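Local coordinates for hemolysin II regulatory protein (Bacillus cereus, PDB 2JJ7) that probably binds DNA through a helix-turn-helix motif as a transcriptional regulator of the TetR family, at residues T88-H93 with G124-L129. Sequence-based numbering, arbitrary orientation.
Sequences TVFTTH and GSFEQL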
loop_
_atom_site.group_PDB
_atom_site.type_symbol
_atom_site.label_atom_id
_atom_site.label_comp_id
_atom_site.label_asym_id
_atom_site.label_seq_id
_atom_site.Cartn_x
_atom_site.Cartn_y
_atom_site.Cartn_z
ATOM N N THR B 88 -12.548 -1.589 -11.148
ATOM C CA THR B 88 -12.469 -2.395 -12.370
ATOM C C THR B 88 -11.683 -1.621 -13.450
ATOM O O THR B 88 -10.737 -2.156 -14.045
ATOM C CB THR B 88 -13.873 -2.814 -12.857
ATOM O OG1 THR B 88 -14.535 -3.524 -11.811
ATOM C CG2 THR B 88 -13.817 -3.719 -14.118
ATOM N N VAL B 89 -12.049 -0.356 -13.665
ATOM C CA VAL B 89 -11.368 0.490 -14.651
ATOM C C VAL B 89 -9.869 0.615 -14.319
ATOM O O VAL B 89 -9.017 0.449 -15.197
ATOM C CB VAL B 89 -12.001 1.899 -14.745
ATOM C CG1 VAL B 89 -11.148 2.831 -15.613
ATOM C CG2 VAL B 89 -13.435 1.831 -15.277
ATOM N N PHE B 90 -9.547 0.900 -13.056
ATOM C CA PHE B 90 -8.145 1.112 -12.702
ATOM C C PHE B 90 -7.285 -0.146 -12.676
ATOM O O PHE B 90 -6.190 -0.138 -13.213
ATOM C CB PHE B 90 -7.995 1.969 -11.441
ATOM C CG PHE B 90 -8.180 3.433 -11.709
ATOM C CD1 PHE B 90 -9.313 4.111 -11.252
ATOM C CD2 PHE B 90 -7.251 4.122 -12.489
ATOM C CE1 PHE B 90 -9.494 5.472 -11.535
ATOM C CE2 PHE B 90 -7.416 5.492 -12.786
ATOM C CZ PHE B 90 -8.534 6.167 -12.303
ATOM N N THR B 91 -7.785 -1.240 -12.103
ATOM C CA THR B 91 -7.010 -2.481 -12.125
ATOM C C THR B 91 -6.789 -2.964 -13.570
ATOM O O THR B 91 -5.716 -3.481 -13.901
ATOM C CB THR B 91 -7.644 -3.614 -11.290
ATOM O OG1 THR B 91 -9.027 -3.745 -11.627
ATOM C CG2 THR B 91 -7.508 -3.342 -9.775
ATOM N N THR B 92 -7.798 -2.791 -14.417
ATOM C CA THR B 92 -7.669 -3.131 -15.845
ATOM C C THR B 92 -6.635 -2.259 -16.539
ATOM O O THR B 92 -5.813 -2.770 -17.304
ATOM C CB THR B 92 -9.021 -3.056 -16.589
ATOM O OG1 THR B 92 -9.895 -4.061 -16.062
ATOM C CG2 THR B 92 -8.851 -3.240 -18.134
ATOM N N HIS B 93 -6.656 -0.953 -16.261
ATOM C CA HIS B 93 -5.664 -0.058 -16.861
ATOM C C HIS B 93 -4.224 -0.437 -16.470
ATOM O O HIS B 93 -3.309 -0.414 -17.313
ATOM C CB HIS B 93 -5.909 1.415 -16.511
ATOM C CG HIS B 93 -5.160 2.347 -17.409
ATOM N ND1 HIS B 93 -5.616 2.687 -18.664
ATOM C CD2 HIS B 93 -3.951 2.937 -17.276
ATOM C CE1 HIS B 93 -4.733 3.471 -19.253
ATOM N NE2 HIS B 93 -3.712 3.637 -18.433
ATOM N N GLY B 124 -5.827 12.531 -11.493
ATOM C CA GLY B 124 -7.049 13.315 -11.310
ATOM C C GLY B 124 -8.265 12.419 -11.140
ATOM O O GLY B 124 -9.051 12.597 -10.206
ATOM N N SER B 125 -8.406 11.438 -12.029
ATOM C CA SER B 125 -9.533 10.518 -11.999
ATOM C C SER B 125 -9.400 9.491 -10.869
ATOM O O SER B 125 -10.403 9.090 -10.254
ATOM C CB SER B 125 -9.676 9.804 -13.337
ATOM O OG SER B 125 -10.034 10.718 -14.363
ATOM N N PHE B 126 -8.159 9.084 -10.595
ATOM C CA PHE B 126 -7.855 8.190 -9.482
ATOM C C PHE B 126 -8.292 8.799 -8.139
ATOM O O PHE B 126 -8.706 8.081 -7.226
ATOM C CB PHE B 126 -6.356 7.813 -9.477
ATOM C CG PHE B 126 -6.046 6.583 -8.655
ATOM C CD1 PHE B 126 -5.541 6.701 -7.366
ATOM C CD2 PHE B 126 -6.289 5.299 -9.163
ATOM C CE1 PHE B 126 -5.272 5.560 -6.589
ATOM C CE2 PHE B 126 -6.007 4.140 -8.395
ATOM C CZ PHE B 126 -5.496 4.269 -7.111
ATOM N N GLU B 127 -8.198 10.120 -8.029
ATOM C CA GLU B 127 -8.609 10.854 -6.813
ATOM C C GLU B 127 -10.126 10.834 -6.509
ATOM O O GLU B 127 -10.565 11.378 -5.497
ATOM C CB GLU B 127 -8.102 12.288 -6.865
ATOM C CG GLU B 127 -6.672 12.398 -6.371
ATOM C CD GLU B 127 -6.092 13.786 -6.499
ATOM O OE1 GLU B 127 -6.793 14.697 -6.986
ATOM O OE2 GLU B 127 -4.915 13.961 -6.112
ATOM N N GLN B 128 -10.915 10.213 -7.382
ATOM C CA GLN B 128 -12.343 10.043 -7.114
ATOM C C GLN B 128 -12.568 9.106 -5.929
ATOM O O GLN B 128 -13.634 9.118 -5.332
ATOM C CB GLN B 128 -13.072 9.472 -8.317
ATOM C CG GLN B 128 -13.485 10.471 -9.364
ATOM C CD GLN B 128 -14.424 9.843 -10.373
ATOM O OE1 GLN B 128 -15.425 9.225 -10.000
ATOM N NE2 GLN B 128 -14.104 9.980 -11.654
ATOM N N LEU B 129 -11.566 8.298 -5.600
ATOM C CA LEU B 129 -11.696 7.300 -4.543
ATOM C C LEU B 129 -12.237 7.834 -3.214
ATOM O O LEU B 129 -13.149 7.246 -2.634
ATOM C CB LEU B 129 -10.355 6.611 -4.322
ATOM C CG LEU B 129 -10.323 5.500 -3.276
ATOM C CD1 LEU B 129 -11.380 4.397 -3.594
ATOM C CD2 LEU B 129 -8.886 4.953 -3.173
#
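Two side-chain torsions set up the meeting of Phe90 and Phe126. In Phe90, CG is turned to the -60° side of the backbone N (chi1 -79°); in Phe126, CG lies anti to it (chi1 -162°), which brings the Phe126 ring over one face of the Phe90 ring, edge first. The result is a T-shaped pair, a compact example of how a pair of buried rings can join two helices, here with no hydrogen bond linking segments 88-93 and 124-129. The planes stand at 81° and the ring centroids are 4.9 Å apart. CD2 of Phe126 does the touching, sitting over the centre of the Phe90 ring, 3.5 Å above its plane, and 3.7 Å from Phe90 CD2.

The far end of the Phe90 ring reaches the backbone of the other segment: its CZ comes within 3.4 Å of Phe126 N and 3.5 Å of Phe126 CA. Ser125 adds its CB at the edge of the same ring, in plane, 3.9 Å from Phe90 CZ. Its hydroxyl OG is engaged by another part of the chain, in a hydrogen bond with Leu68 N, so Ser125 can offer carbon to Phe90 while its polar end is satisfied. Phe90 therefore packs on both side chain and main chain of the short helix.

Within the TetR-like C-terminal domain, this buried contact joins helix 79-96, whose Tyr86 OH also bonds to Phe126 O, to the short helix 123-126, just where a type I turn leads from Phe126 to Leu129. Phe122 makes a further edge-to-face pair with Phe90, and Val158 of helix 147-158 touches both phenylalanines, bringing a third helix into the cluster.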